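Local coordinates for FACT-Spt16 (Cicer arietinum, PDB 5CE6), which probably acts as the histone H3-H4-binding N-terminal domain of the Spt16 subunit of FACT, a chaperone complex of transcribed chromatin, at residues A[86-97]-A[135-146]. Numbering follows the deposited sequence.
Sequences IMVFTKKQIHVL and SMDAIIRAIRAQ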
loop_
_atom_site.group_PDB
_atom_site.type_symbol
_atom_site.label_atom_id
_atom_site.label_comp_id
_atom_site.label_asym_id
_atom_site.label_seq_id
_atom_site.Cartn_x
_atom_site.Cartn_y
_atom_site.Cartn_z
ATOM N N ILE A 86 16.881 -15.268 -1.969
ATOM C CA ILE A 86 17.218 -14.507 -3.168
ATOM C C ILE A 86 16.685 -15.254 -4.392
ATOM O O ILE A 86 16.877 -16.461 -4.514
ATOM C CB ILE A 86 18.736 -14.374 -3.305
ATOM C CG1 ILE A 86 19.319 -13.581 -2.127
ATOM C CG2 ILE A 86 19.107 -13.739 -4.633
ATOM C CD1 ILE A 86 20.821 -13.834 -1.921
ATOM N N MET A 87 16.019 -14.542 -5.295
ATOM C CA MET A 87 15.520 -15.165 -6.517
ATOM C C MET A 87 15.984 -14.362 -7.721
ATOM O O MET A 87 15.797 -13.143 -7.767
ATOM C CB MET A 87 13.990 -15.254 -6.488
ATOM C CG MET A 87 13.372 -15.884 -7.708
ATOM S SD MET A 87 11.667 -16.369 -7.360
ATOM C CE MET A 87 10.945 -14.803 -6.897
ATOM N N VAL A 88 16.588 -15.046 -8.688
ATOM C CA VAL A 88 17.111 -14.384 -9.881
ATOM C C VAL A 88 16.510 -14.963 -11.159
ATOM O O VAL A 88 16.660 -16.151 -11.455
ATOM C CB VAL A 88 18.647 -14.475 -9.958
ATOM C CG1 VAL A 88 19.143 -13.859 -11.257
ATOM C CG2 VAL A 88 19.281 -13.765 -8.768
ATOM N N PHE A 89 15.840 -14.104 -11.916
ATOM C CA PHE A 89 15.218 -14.509 -13.167
ATOM C C PHE A 89 16.164 -14.256 -14.316
ATOM O O PHE A 89 16.733 -13.177 -14.410
ATOM C CB PHE A 89 13.947 -13.697 -13.398
ATOM C CG PHE A 89 12.950 -13.817 -12.292
ATOM C CD1 PHE A 89 12.961 -12.920 -11.229
ATOM C CD2 PHE A 89 12.000 -14.823 -12.314
ATOM C CE1 PHE A 89 12.041 -13.030 -10.202
ATOM C CE2 PHE A 89 11.077 -14.946 -11.299
ATOM C CZ PHE A 89 11.091 -14.048 -10.238
ATOM N N THR A 90 16.350 -15.256 -15.175
ATOM C CA THR A 90 17.072 -15.062 -16.425
ATOM C C THR A 90 16.164 -15.502 -17.569
ATOM O O THR A 90 15.044 -15.950 -17.332
ATOM C CB THR A 90 18.414 -15.844 -16.480
ATOM O OG1 THR A 90 18.172 -17.236 -16.722
ATOM C CG2 THR A 90 19.210 -15.687 -15.196
ATOM N N LYS A 91 16.643 -15.384 -18.801
ATOM C CA LYS A 91 15.835 -15.769 -19.955
ATOM C C LYS A 91 15.364 -17.228 -19.885
ATOM O O LYS A 91 14.220 -17.537 -20.231
ATOM C CB LYS A 91 16.605 -15.526 -21.257
ATOM C CG LYS A 91 15.745 -15.637 -22.515
ATOM C CD LYS A 91 16.331 -14.818 -23.655
ATOM C CE LYS A 91 15.244 -14.044 -24.397
ATOM N NZ LYS A 91 15.655 -12.638 -24.694
ATOM N N LYS A 92 16.233 -18.116 -19.411
ATOM C CA LYS A 92 15.959 -19.549 -19.475
ATOM C C LYS A 92 15.942 -20.245 -18.119
ATOM O O LYS A 92 15.611 -21.426 -18.034
ATOM C CB LYS A 92 16.975 -20.235 -20.388
ATOM C CG LYS A 92 17.016 -19.658 -21.790
ATOM C CD LYS A 92 15.649 -19.751 -22.447
ATOM C CE LYS A 92 15.227 -21.201 -22.637
ATOM N NZ LYS A 92 13.789 -21.316 -23.022
ATOM N N GLN A 93 16.310 -19.522 -17.065
ATOM C CA GLN A 93 16.380 -20.110 -15.730
ATOM C C GLN A 93 15.851 -19.172 -14.654
ATOM O O GLN A 93 15.812 -17.954 -14.840
ATOM C CB GLN A 93 17.826 -20.482 -15.379
ATOM C CG GLN A 93 18.510 -21.416 -16.364
ATOM C CD GLN A 93 19.919 -21.772 -15.935
ATOM O OE1 GLN A 93 20.759 -20.895 -15.734
ATOM N NE2 GLN A 93 20.181 -23.065 -15.784
ATOM N N ILE A 94 15.442 -19.746 -13.525
ATOM C CA ILE A 94 15.181 -18.964 -12.318
ATOM C C ILE A 94 16.009 -19.589 -11.208
ATOM O O ILE A 94 15.826 -20.757 -10.894
ATOM C CB ILE A 94 13.705 -19.002 -11.914
ATOM C CG1 ILE A 94 12.831 -18.467 -13.053
ATOM C CG2 ILE A 94 13.468 -18.163 -10.649
ATOM C CD1 ILE A 94 11.349 -18.423 -12.735
ATOM N N HIS A 95 16.923 -18.819 -10.631
ATOM C CA HIS A 95 17.763 -19.323 -9.556
ATOM C C HIS A 95 17.225 -18.857 -8.219
ATOM O O HIS A 95 16.859 -17.700 -8.066
ATOM C CB HIS A 95 19.199 -18.840 -9.743
ATOM C CG HIS A 95 19.871 -19.418 -10.945
ATOM N ND1 HIS A 95 20.716 -20.507 -10.876
ATOM C CD2 HIS A 95 19.824 -19.062 -12.250
ATOM C CE1 HIS A 95 21.158 -20.794 -12.086
ATOM N NE2 HIS A 95 20.631 -19.930 -12.939
ATOM N N VAL A 96 17.153 -19.768 -7.256
ATOM C CA VAL A 96 16.686 -19.426 -5.926
ATOM C C VAL A 96 17.740 -19.854 -4.923
ATOM O O VAL A 96 18.229 -20.970 -4.997
ATOM C CB VAL A 96 15.358 -20.129 -5.602
ATOM C CG1 VAL A 96 14.830 -19.678 -4.257
ATOM C CG2 VAL A 96 14.314 -19.837 -6.690
ATOM N N LEU A 97 18.110 -18.956 -4.015
ATOM C CA LEU A 97 19.015 -19.297 -2.916
ATOM C C LEU A 97 18.193 -19.201 -1.643
ATOM O O LEU A 97 17.699 -18.127 -1.307
ATOM C CB LEU A 97 20.190 -18.316 -2.857
ATOM C CG LEU A 97 21.194 -18.509 -1.718
ATOM C CD1 LEU A 97 21.661 -19.947 -1.665
ATOM C CD2 LEU A 97 22.378 -17.576 -1.899
ATOM N N SER A 135 27.121 -20.124 -3.369
ATOM C CA SER A 135 25.910 -20.179 -4.183
ATOM C C SER A 135 25.651 -18.863 -4.909
ATOM O O SER A 135 25.170 -18.861 -6.035
ATOM C CB SER A 135 24.698 -20.572 -3.340
ATOM O OG SER A 135 24.803 -21.918 -2.911
ATOM N N MET A 136 25.972 -17.744 -4.267
ATOM C CA MET A 136 25.827 -16.452 -4.925
ATOM C C MET A 136 26.771 -16.361 -6.122
ATOM O O MET A 136 26.386 -15.867 -7.182
ATOM C CB MET A 136 26.084 -15.306 -3.949
ATOM C CG MET A 136 25.191 -15.319 -2.722
ATOM S SD MET A 136 25.496 -13.888 -1.648
ATOM C CE MET A 136 24.423 -14.267 -0.267
ATOM N N ASP A 137 28.001 -16.849 -5.953
ATOM C CA ASP A 137 28.969 -16.861 -7.046
ATOM C C ASP A 137 28.477 -17.717 -8.215
ATOM O O ASP A 137 28.651 -17.356 -9.376
ATOM C CB ASP A 137 30.335 -17.374 -6.568
ATOM C CG ASP A 137 31.021 -16.419 -5.607
ATOM O OD1 ASP A 137 30.654 -15.229 -5.579
ATOM O OD2 ASP A 137 31.939 -16.867 -4.882
ATOM N N ALA A 138 27.869 -18.856 -7.900
ATOM C CA ALA A 138 27.339 -19.746 -8.933
ATOM C C ALA A 138 26.207 -19.065 -9.701
ATOM O O ALA A 138 26.147 -19.126 -10.930
ATOM C CB ALA A 138 26.857 -21.040 -8.320
ATOM N N ILE A 139 25.305 -18.426 -8.965
ATOM C CA ILE A 139 24.206 -17.688 -9.579
ATOM C C ILE A 139 24.742 -16.577 -10.489
ATOM O O ILE A 139 24.265 -16.391 -11.612
ATOM C CB ILE A 139 23.252 -17.091 -8.514
ATOM C CG1 ILE A 139 22.568 -18.204 -7.719
ATOM C CG2 ILE A 139 22.219 -16.206 -9.165
ATOM C CD1 ILE A 139 21.571 -17.704 -6.690
ATOM N N ILE A 140 25.745 -15.854 -9.999
ATOM C CA ILE A 140 26.365 -14.779 -10.768
ATOM C C ILE A 140 27.040 -15.304 -12.044
ATOM O O ILE A 140 26.957 -14.673 -13.102
ATOM C CB ILE A 140 27.322 -13.943 -9.878
ATOM C CG1 ILE A 140 26.506 -13.042 -8.940
ATOM C CG2 ILE A 140 28.270 -13.106 -10.725
ATOM C CD1 ILE A 140 27.174 -12.756 -7.598
ATOM N N ARG A 141 27.670 -16.476 -11.958
ATOM C CA ARG A 141 28.234 -17.123 -13.146
ATOM C C ARG A 141 27.173 -17.512 -14.178
ATOM O O ARG A 141 27.398 -17.391 -15.382
ATOM C CB ARG A 141 29.052 -18.361 -12.766
ATOM C CG ARG A 141 30.376 -18.055 -12.089
ATOM C CD ARG A 141 31.308 -19.261 -12.143
ATOM N NE ARG A 141 30.688 -20.447 -11.559
ATOM C CZ ARG A 141 30.692 -20.733 -10.260
ATOM N NH1 ARG A 141 31.285 -19.922 -9.393
ATOM N NH2 ARG A 141 30.098 -21.836 -9.825
ATOM N N ALA A 142 26.026 -17.990 -13.706
ATOM C CA ALA A 142 24.944 -18.390 -14.605
ATOM C C ALA A 142 24.381 -17.193 -15.360
ATOM O O ALA A 142 24.122 -17.279 -16.557
ATOM C CB ALA A 142 23.841 -19.105 -13.843
ATOM N N ILE A 143 24.179 -16.086 -14.650
ATOM C CA ILE A 143 23.735 -14.836 -15.260
ATOM C C ILE A 143 24.660 -14.451 -16.415
ATOM O O ILE A 143 24.201 -14.128 -17.513
ATOM C CB ILE A 143 23.706 -13.686 -14.227
ATOM C CG1 ILE A 143 22.645 -13.935 -13.152
ATOM C CG2 ILE A 143 23.455 -12.343 -14.904
ATOM C CD1 ILE A 143 22.707 -12.947 -12.000
ATOM N N ARG A 144 25.963 -14.489 -16.153
ATOM C CA ARG A 144 26.967 -14.199 -17.172
ATOM C C ARG A 144 26.873 -15.181 -18.336
ATOM O O ARG A 144 26.951 -14.789 -19.502
ATOM C CB ARG A 144 28.373 -14.244 -16.562
ATOM N N ALA A 145 26.704 -16.459 -18.010
ATOM C CA ALA A 145 26.626 -17.509 -19.022
ATOM C C ALA A 145 25.475 -17.261 -19.992
ATOM O O ALA A 145 25.636 -17.402 -21.207
ATOM C CB ALA A 145 26.479 -18.864 -18.367
ATOM N N GLN A 146 24.315 -16.905 -19.446
ATOM C CA GLN A 146 23.158 -16.548 -20.262
ATOM C C GLN A 146 23.465 -15.286 -21.065
ATOM O O GLN A 146 23.306 -14.161 -20.580
ATOM C CB GLN A 146 21.915 -16.363 -19.390
ATOM C CG GLN A 146 21.674 -17.516 -18.423
ATOM C CD GLN A 146 20.431 -18.325 -18.743
ATOM O OE1 GLN A 146 19.820 -18.914 -17.851
ATOM N NE2 GLN A 146 20.057 -18.367 -20.018
#
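Ile139 sets its branched side chain against Val88, His95 and Leu97, where helix 133-145 packs on the β-hairpin of strands 85-89 and 93-98 in the α/β N-terminal lobe of Spt16. The axis of helix 135-145 runs nearly antiparallel to that of strand 93-97, at 170°. With CG1 beside the backbone N and CG2 anti to it (chi1 -64°), Ile139 splits its two branches: CG2 meets Val88 CG2 at 3.8 Å, while CD1 reaches the CB atoms of His95 and Leu97. β-Branched Val88 suits this place because its other methyl, CG1, is left to touch Ile143 CD1, also at 3.8 Å. Toward the start of the helix segment, the forked end of Leu97 straddles two residues, CD1 against Ser135 CB (3.5 Å) and CD2 against Met136 CG (3.7 Å); the long, unbranched Met136 carries its CE on to Ile86 CD1. At the other end, Gln146, just past the helix, lays its amide over the hairpin turn among Thr90, Lys92 and Gln93. Replacing Gln146 by alanine would probably uncover the turn and leave Thr90 and Gln93 without this polar neighbour. Thr90 OG1 accepts from Gln93 N (3.0 Å), an ST motif that braces the turn from within. Small Ala142 lets the His95 ring come close, its CB 3.4 Å from His95 NE2. Further out, His124 NE2 on strand 120-125 shares a hydrogen bond with ND1 of this imidazole, and Trp173 of helix 168-179 packs on Ile86 and Val88. The ring is held at both nitrogens, for His95 NE2 donates to Gln93 OE1 at 3.0 Å, approaching from above the carbonyl plane.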